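Local coordinates for protein transcriptional regulator, TetR family (Legionella pneumophila subsp. pneumophila str. Philadelphia 1, PDB 3ON4) that probably binds DNA through an N-terminal helix-turn-helix and regulates transcription, as other members of the TetR family do, at residues S83-E86 against K87-F91; L119-S122 against I123-Q126. All blocks are in the same frame, centred on the assembly; numbering follows the deposited sequence.

Interaction 1: S83-E86 against K87-F91; sequences SAKE and KIQKF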
ATOM      1  N   SER A  83      -4.886 -28.197  -7.204  1.00 35.58           N
ATOM      2  CA  SER A  83      -6.181 -27.934  -6.583  1.00 34.99           C
ATOM      3  C   SER A  83      -6.403 -26.410  -6.617  1.00 32.82           C
ATOM      4  O   SER A  83      -5.456 -25.652  -6.843  1.00 29.72           O
ATOM      5  CB  SER A  83      -6.154 -28.421  -5.141  1.00 35.24           C
ATOM      6  OG  SER A  83      -5.287 -27.576  -4.388  1.00 33.65           O
ATOM      7  N   ALA A  84      -7.638 -25.956  -6.376  1.00 32.46           N
ATOM      8  CA  ALA A  84      -7.901 -24.516  -6.300  1.00 30.45           C
ATOM      9  C   ALA A  84      -7.021 -23.842  -5.251  1.00 28.97           C
ATOM     10  O   ALA A  84      -6.458 -22.768  -5.469  1.00 26.15           O
ATOM     11  CB  ALA A  84      -9.364 -24.249  -6.006  1.00 31.26           C
ATOM     12  N   LYS A  85      -6.899 -24.486  -4.103  1.00 29.40           N
ATOM     13  CA  LYS A  85      -6.075 -23.971  -3.026  1.00 28.61           C
ATOM     14  C   LYS A  85      -4.634 -23.862  -3.472  1.00 27.47           C
ATOM     15  O   LYS A  85      -3.984 -22.872  -3.191  1.00 27.20           O
ATOM     16  CB  LYS A  85      -6.152 -24.897  -1.814  1.00 30.23           C
ATOM     17  CG  LYS A  85      -5.413 -24.389  -0.608  1.00 31.27           C
ATOM     18  CD  LYS A  85      -5.728 -25.269   0.590  1.00 33.66           C
ATOM     19  CE  LYS A  85      -5.176 -24.674   1.852  1.00 34.45           C
ATOM     20  NZ  LYS A  85      -5.611 -25.463   3.032  1.00 36.13           N
ATOM     21  N   GLU A  86      -4.139 -24.871  -4.171  1.00 28.36           N
ATOM     22  CA  GLU A  86      -2.759 -24.843  -4.656  1.00 28.28           C
ATOM     23  C   GLU A  86      -2.560 -23.719  -5.679  1.00 26.51           C
ATOM     24  O   GLU A  86      -1.491 -23.125  -5.733  1.00 26.58           O
ATOM     25  CB  GLU A  86      -2.368 -26.200  -5.250  1.00 29.80           C
ATOM     26  CG  GLU A  86      -2.117 -27.315  -4.207  1.00 32.66           C
ATOM     27  CD  GLU A  86      -1.934 -28.697  -4.819  1.00 36.65           C
ATOM     28  OE1 GLU A  86      -2.562 -29.021  -5.852  1.00 38.06           O
ATOM     29  OE2 GLU A  86      -1.175 -29.495  -4.239  1.00 42.40           O
ATOM     30  N   LYS A  87      -3.581 -23.426  -6.481  1.00 26.30           N
ATOM     31  CA  LYS A  87      -3.492 -22.323  -7.466  1.00 25.54           C
ATOM     32  C   LYS A  87      -3.329 -20.955  -6.770  1.00 24.20           C
ATOM     33  O   LYS A  87      -2.530 -20.106  -7.195  1.00 22.18           O
ATOM     34  CB  LYS A  87      -4.712 -22.326  -8.395  1.00 26.56           C
ATOM     35  CG  LYS A  87      -4.765 -23.528  -9.345  1.00 27.77           C
ATOM     36  CD  LYS A  87      -6.031 -23.536 -10.190  1.00 30.84           C
ATOM     37  CE  LYS A  87      -6.052 -24.743 -11.118  1.00 33.75           C
ATOM     38  NZ  LYS A  87      -7.406 -25.038 -11.663  1.00 37.10           N
ATOM     39  N   ILE A  88      -4.080 -20.762  -5.688  1.00 24.60           N
ATOM     40  CA  ILE A  88      -3.962 -19.556  -4.885  1.00 23.01           C
ATOM     41  C   ILE A  88      -2.578 -19.516  -4.237  1.00 23.04           C
ATOM     42  O   ILE A  88      -1.936 -18.474  -4.234  1.00 22.19           O
ATOM     43  CB  ILE A  88      -5.040 -19.468  -3.770  1.00 24.55           C
ATOM     44  CG1 ILE A  88      -6.486 -19.502  -4.338  1.00 25.39           C
ATOM     45  CG2 ILE A  88      -4.791 -18.217  -2.920  1.00 21.33           C
ATOM     46  CD1 ILE A  88      -6.709 -18.569  -5.505  1.00 25.73           C
ATOM     47  N   GLN A  89      -2.113 -20.637  -3.681  1.00 24.21           N
ATOM     48  CA  GLN A  89      -0.762 -20.678  -3.081  1.00 24.28           C
ATOM     49  C   GLN A  89       0.323 -20.322  -4.113  1.00 24.26           C
ATOM     50  O   GLN A  89       1.262 -19.558  -3.827  1.00 23.80           O
ATOM     51  CB  GLN A  89      -0.481 -22.058  -2.435  1.00 25.41           C
ATOM     52  CG  GLN A  89      -1.353 -22.363  -1.196  1.00 26.46           C
ATOM     53  CD  GLN A  89      -1.272 -23.814  -0.720  1.00 30.76           C
ATOM     54  OE1 GLN A  89      -1.062 -24.742  -1.512  1.00 31.69           O
ATOM     55  NE2 GLN A  89      -1.473 -24.018   0.579  1.00 32.40           N
ATOM     56  N   LYS A  90       0.189 -20.850  -5.325  1.00 24.99           N
ATOM     57  CA  LYS A  90       1.179 -20.587  -6.375  1.00 25.26           C
ATOM     58  C   LYS A  90       1.086 -19.157  -6.902  1.00 24.18           C
ATOM     59  O   LYS A  90       2.100 -18.570  -7.298  1.00 23.28           O
ATOM     60  CB  LYS A  90       1.046 -21.589  -7.534  1.00 26.95           C
ATOM     61  CG  LYS A  90       1.380 -23.016  -7.180  1.00 32.11           C
ATOM     62  CD  LYS A  90       2.858 -23.262  -6.833  1.00 36.70           C
ATOM     63  CE  LYS A  90       3.066 -24.735  -6.469  1.00 40.84           C
ATOM     64  NZ  LYS A  90       4.447 -25.099  -5.988  1.00 42.91           N
ATOM     65  N   PHE A  91      -0.123 -18.598  -6.902  1.00 23.22           N
ATOM     66  CA  PHE A  91      -0.311 -17.181  -7.202  1.00 22.50           C
ATOM     67  C   PHE A  91       0.522 -16.333  -6.247  1.00 21.44           C
ATOM     68  O   PHE A  91       1.261 -15.447  -6.686  1.00 21.37           O
ATOM     69  CB  PHE A  91      -1.795 -16.806  -7.124  1.00 21.99           C
ATOM     70  CG  PHE A  91      -2.049 -15.370  -6.797  1.00 23.14           C
ATOM     71  CD1 PHE A  91      -2.038 -14.403  -7.790  1.00 23.69           C
ATOM     72  CD2 PHE A  91      -2.322 -14.987  -5.496  1.00 23.63           C
ATOM     73  CE1 PHE A  91      -2.284 -13.081  -7.478  1.00 24.96           C
ATOM     74  CE2 PHE A  91      -2.573 -13.669  -5.187  1.00 23.09           C
ATOM     75  CZ  PHE A  91      -2.554 -12.723  -6.159  1.00 21.80           C
TER

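Interaction 2: L119-S122 against I123-Q126; sequences LPVS and IQNQ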
ATOM      1  N   LEU A 119      -1.656  10.619 -10.178  1.00 16.72           N
ATOM      2  CA  LEU A 119      -1.405  10.070 -11.516  1.00 16.75           C
ATOM      3  C   LEU A 119      -2.330  10.641 -12.588  1.00 18.84           C
ATOM      4  O   LEU A 119      -3.476  10.957 -12.322  1.00 19.58           O
ATOM      5  CB  LEU A 119      -1.572   8.550 -11.508  1.00 16.17           C
ATOM      6  CG  LEU A 119      -0.739   7.724 -10.525  1.00 16.03           C
ATOM      7  CD1 LEU A 119      -1.191   6.253 -10.527  1.00 15.85           C
ATOM      8  CD2 LEU A 119       0.745   7.837 -10.859  1.00 15.22           C
ATOM      9  N   PRO A 120      -1.835  10.753 -13.824  1.00 20.05           N
ATOM     10  CA  PRO A 120      -2.731  11.015 -14.926  1.00 20.43           C
ATOM     11  C   PRO A 120      -3.797   9.915 -15.040  1.00 19.29           C
ATOM     12  O   PRO A 120      -3.551   8.769 -14.664  1.00 16.78           O
ATOM     13  CB  PRO A 120      -1.799  11.004 -16.138  1.00 21.51           C
ATOM     14  CG  PRO A 120      -0.468  11.366 -15.581  1.00 22.68           C
ATOM     15  CD  PRO A 120      -0.419  10.734 -14.249  1.00 20.34           C
ATOM     16  N   VAL A 121      -4.956  10.269 -15.574  1.00 19.72           N
ATOM     17  CA  VAL A 121      -6.071   9.328 -15.657  1.00 20.10           C
ATOM     18  C   VAL A 121      -5.718   8.072 -16.484  1.00 19.82           C
ATOM     19  O   VAL A 121      -6.140   6.954 -16.150  1.00 17.25           O
ATOM     20  CB  VAL A 121      -7.325  10.007 -16.244  1.00 22.73           C
ATOM     21  CG1 VAL A 121      -8.399   8.980 -16.572  1.00 24.47           C
ATOM     22  CG2 VAL A 121      -7.841  11.084 -15.271  1.00 24.96           C
ATOM     23  N   SER A 122      -4.927   8.239 -17.544  1.00 19.89           N
ATOM     24  CA  SER A 122      -4.513   7.071 -18.334  1.00 20.30           C
ATOM     25  C   SER A 122      -3.829   6.015 -17.455  1.00 18.93           C
ATOM     26  O   SER A 122      -4.061   4.809 -17.600  1.00 18.84           O
ATOM     27  CB  SER A 122      -3.583   7.486 -19.475  1.00 21.72           C
ATOM     28  OG  SER A 122      -2.393   8.062 -18.938  1.00 21.37           O
ATOM     29  N   ILE A 123      -3.004   6.452 -16.518  1.00 18.47           N
ATOM     30  CA  ILE A 123      -2.281   5.503 -15.681  1.00 17.74           C
ATOM     31  C   ILE A 123      -3.222   4.914 -14.630  1.00 17.04           C
ATOM     32  O   ILE A 123      -3.174   3.707 -14.334  1.00 16.38           O
ATOM     33  CB  ILE A 123      -1.043   6.161 -15.044  1.00 17.22           C
ATOM     34  CG1 ILE A 123      -0.070   6.622 -16.159  1.00 19.03           C
ATOM     35  CG2 ILE A 123      -0.337   5.217 -14.115  1.00 17.62           C
ATOM     36  CD1 ILE A 123       1.179   7.337 -15.612  1.00 20.79           C
ATOM     37  N   GLN A 124      -4.043   5.771 -14.038  1.00 17.04           N
ATOM     38  CA  GLN A 124      -5.090   5.324 -13.115  1.00 17.21           C
ATOM     39  C   GLN A 124      -5.901   4.173 -13.709  1.00 17.57           C
ATOM     40  O   GLN A 124      -6.100   3.143 -13.063  1.00 17.30           O
ATOM     41  CB  GLN A 124      -6.044   6.479 -12.779  1.00 17.59           C
ATOM     42  CG  GLN A 124      -5.449   7.549 -11.890  1.00 17.87           C
ATOM     43  CD  GLN A 124      -6.459   8.616 -11.527  1.00 18.97           C
ATOM     44  OE1 GLN A 124      -7.466   8.786 -12.212  1.00 20.85           O
ATOM     45  NE2 GLN A 124      -6.181   9.354 -10.481  1.00 19.46           N
ATOM     46  N   ASN A 125      -6.371   4.361 -14.938  1.00 19.93           N
ATOM     47  CA  ASN A 125      -7.183   3.352 -15.622  1.00 20.71           C
ATOM     48  C   ASN A 125      -6.408   2.033 -15.874  1.00 21.21           C
ATOM     49  O   ASN A 125      -6.954   0.935 -15.715  1.00 20.12           O
ATOM     50  CB  ASN A 125      -7.826   3.937 -16.901  1.00 22.91           C
ATOM     51  CG  ASN A 125      -8.927   4.957 -16.583  1.00 25.40           C
ATOM     52  OD1 ASN A 125      -9.230   5.219 -15.415  1.00 25.95           O
ATOM     53  ND2 ASN A 125      -9.511   5.544 -17.613  1.00 27.38           N
ATOM     54  N   GLN A 126      -5.118   2.121 -16.179  1.00 21.58           N
ATOM     55  CA  GLN A 126      -4.321   0.893 -16.343  1.00 22.07           C
ATOM     56  C   GLN A 126      -4.121   0.185 -15.009  1.00 20.55           C
ATOM     57  O   GLN A 126      -4.169  -1.052 -14.926  1.00 20.77           O
ATOM     58  CB  GLN A 126      -2.959   1.182 -16.970  1.00 22.38           C
ATOM     59  CG  GLN A 126      -3.020   1.698 -18.359  1.00 26.32           C
ATOM     60  CD  GLN A 126      -3.477   0.669 -19.381  1.00 31.21           C
ATOM     61  OE1 GLN A 126      -3.310  -0.548 -19.203  1.00 32.87           O
ATOM     62  NE2 GLN A 126      -4.071   1.158 -20.457  1.00 33.78           N
TER
HETATM   63  O   HOH W   1      -5.138   3.906 -19.972  1.00 28.37           O

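Interaction 1: S83-E86 against K87-F91
Four successive i to i+4 bonds open helix 84-98, from Lys87 N to Ser83 O, Ile88 N to Ala84 O, Gln89 N to Lys85 O and Lys90 N to Glu86 O, all between 2.9 and 3.1 Å. Ser83 is the N-cap, and with Glu86 it forms a capping box. Glu86 N donates to Ser83 OG over 2.9 Å, and in return Ser83 N reaches Glu86 OE1 at 2.8 Å along a nearly straight line (170°), meeting the oxygen on its anti side and close to the carboxylate plane. Glu86 achieves this by turning CG back beside its own backbone N (chi1 -74°) and running extended from there toward the start of the helix. Its CG also lies 3.9 Å from Gln89 OE1.

The aliphatic chain of Lys85 passes the amide of Gln89 at a slant, with CE 4.0 Å from Gln89 NE2. Both polar ends go to Asp187: Gln89 NE2 binds its carboxylate and Lys85 NZ its backbone carbonyl, which ties this turn to the C-terminal end of helix 177-189. On another face Ile88 packs on Leu138 and Val141 of helix 121-144, its CG1 standing 3.5 Å from Ala84 O. Lys87 passes CG beside Ser83 O at 3.4 Å and runs on to a weak hydrogen bond from NZ to Ser77 O of helix 54-77.

The box thus gives the backbone N-H groups of Ser83, at the cap, and Glu86, in the first turn, side-chain acceptors, and the carboxylate of Glu86, probably ionised, lies by the helix N-terminus, where the dipole would be expected to favour a negative charge.

Interaction 2: L119-S122 against I123-Q126
The N-terminal turn of helix 121-144, entered through a Leu-Pro pair, brings the side chains of Leu119 and Pro120 onto Ile123. Leu119 CD1 meets Ile123 CG2 at 3.8 Å, the two side chains crossing at about a right angle, whereas the proline ring runs alongside the isoleucine and touches it through CD, 4.0 Å from Ile123 CD1. Ile123 places its branches for both: CG1, beside the backbone N (chi1 -62°), carries CD1 to the proline, and CG2 turns to the leucine. The same apolar patch takes in Phe112 of helix 108-115 and Tyr28, while Val59 and Ile62 of helix 54-77 cover Ile123 further.

Pro120 occupies the N-cap position, and its carbonyl begins the regular helical bonding: it receives Gln124 N in the carbonyl plane at 3.1 Å, almost straight (175°), and a weak, bent bond from Ile123 N. The turn joins helix 108-115 to the long helix 121-144 within the C-terminal region, the part that in TetR-family regulators typically binds the effector and forms the dimer. Gln124 extends back past Leu119, its CG 4.0 Å from Leu119 CB and its OE1 3.8 Å from Val121 CG2, and its NE2 donates to Phe116 O, fastening the helix start to the preceding loop.

Asn125 lies beside Val121, pointing the same way, with ND2 3.8 Å from Val121 CG1; its backbone N bonds Val121 O. Ser122 hydrogen-bonds Glu55 through OG, a polar link to helix 54-77. Its carbonyl accepts a hydrogen bond from Gln126 N at 3.2 Å and another from a water 2.8 Å from Ser122 O, and that water in turn accepts from Gln126 NE2, the side chain bending at chi2 (-70°) beside the same turn.

How the interactions relate
Interaction 1 comes first along the chain and starts helix 84-98; interaction 2 follows after helix 108-115 and starts helix 121-144. Their centres are 31 Å apart, on opposite sides of the chain's centre, and their nearest atoms are about 14 Å apart. Both helices belong to the C-terminal family region, and they meet where Ile88 and Phe91 pack on the second half of helix 121-144. Helix 54-77 is a second shared element, touched by Lys87 and Phe91 in interaction 1 and by Ser122 and Ile123 in interaction 2. Interaction 1 reaches its C-terminal end and interaction 2 its N-terminal end, which follows the predicted helix-turn-helix, so the two pack toward opposite ends of one bundle helix.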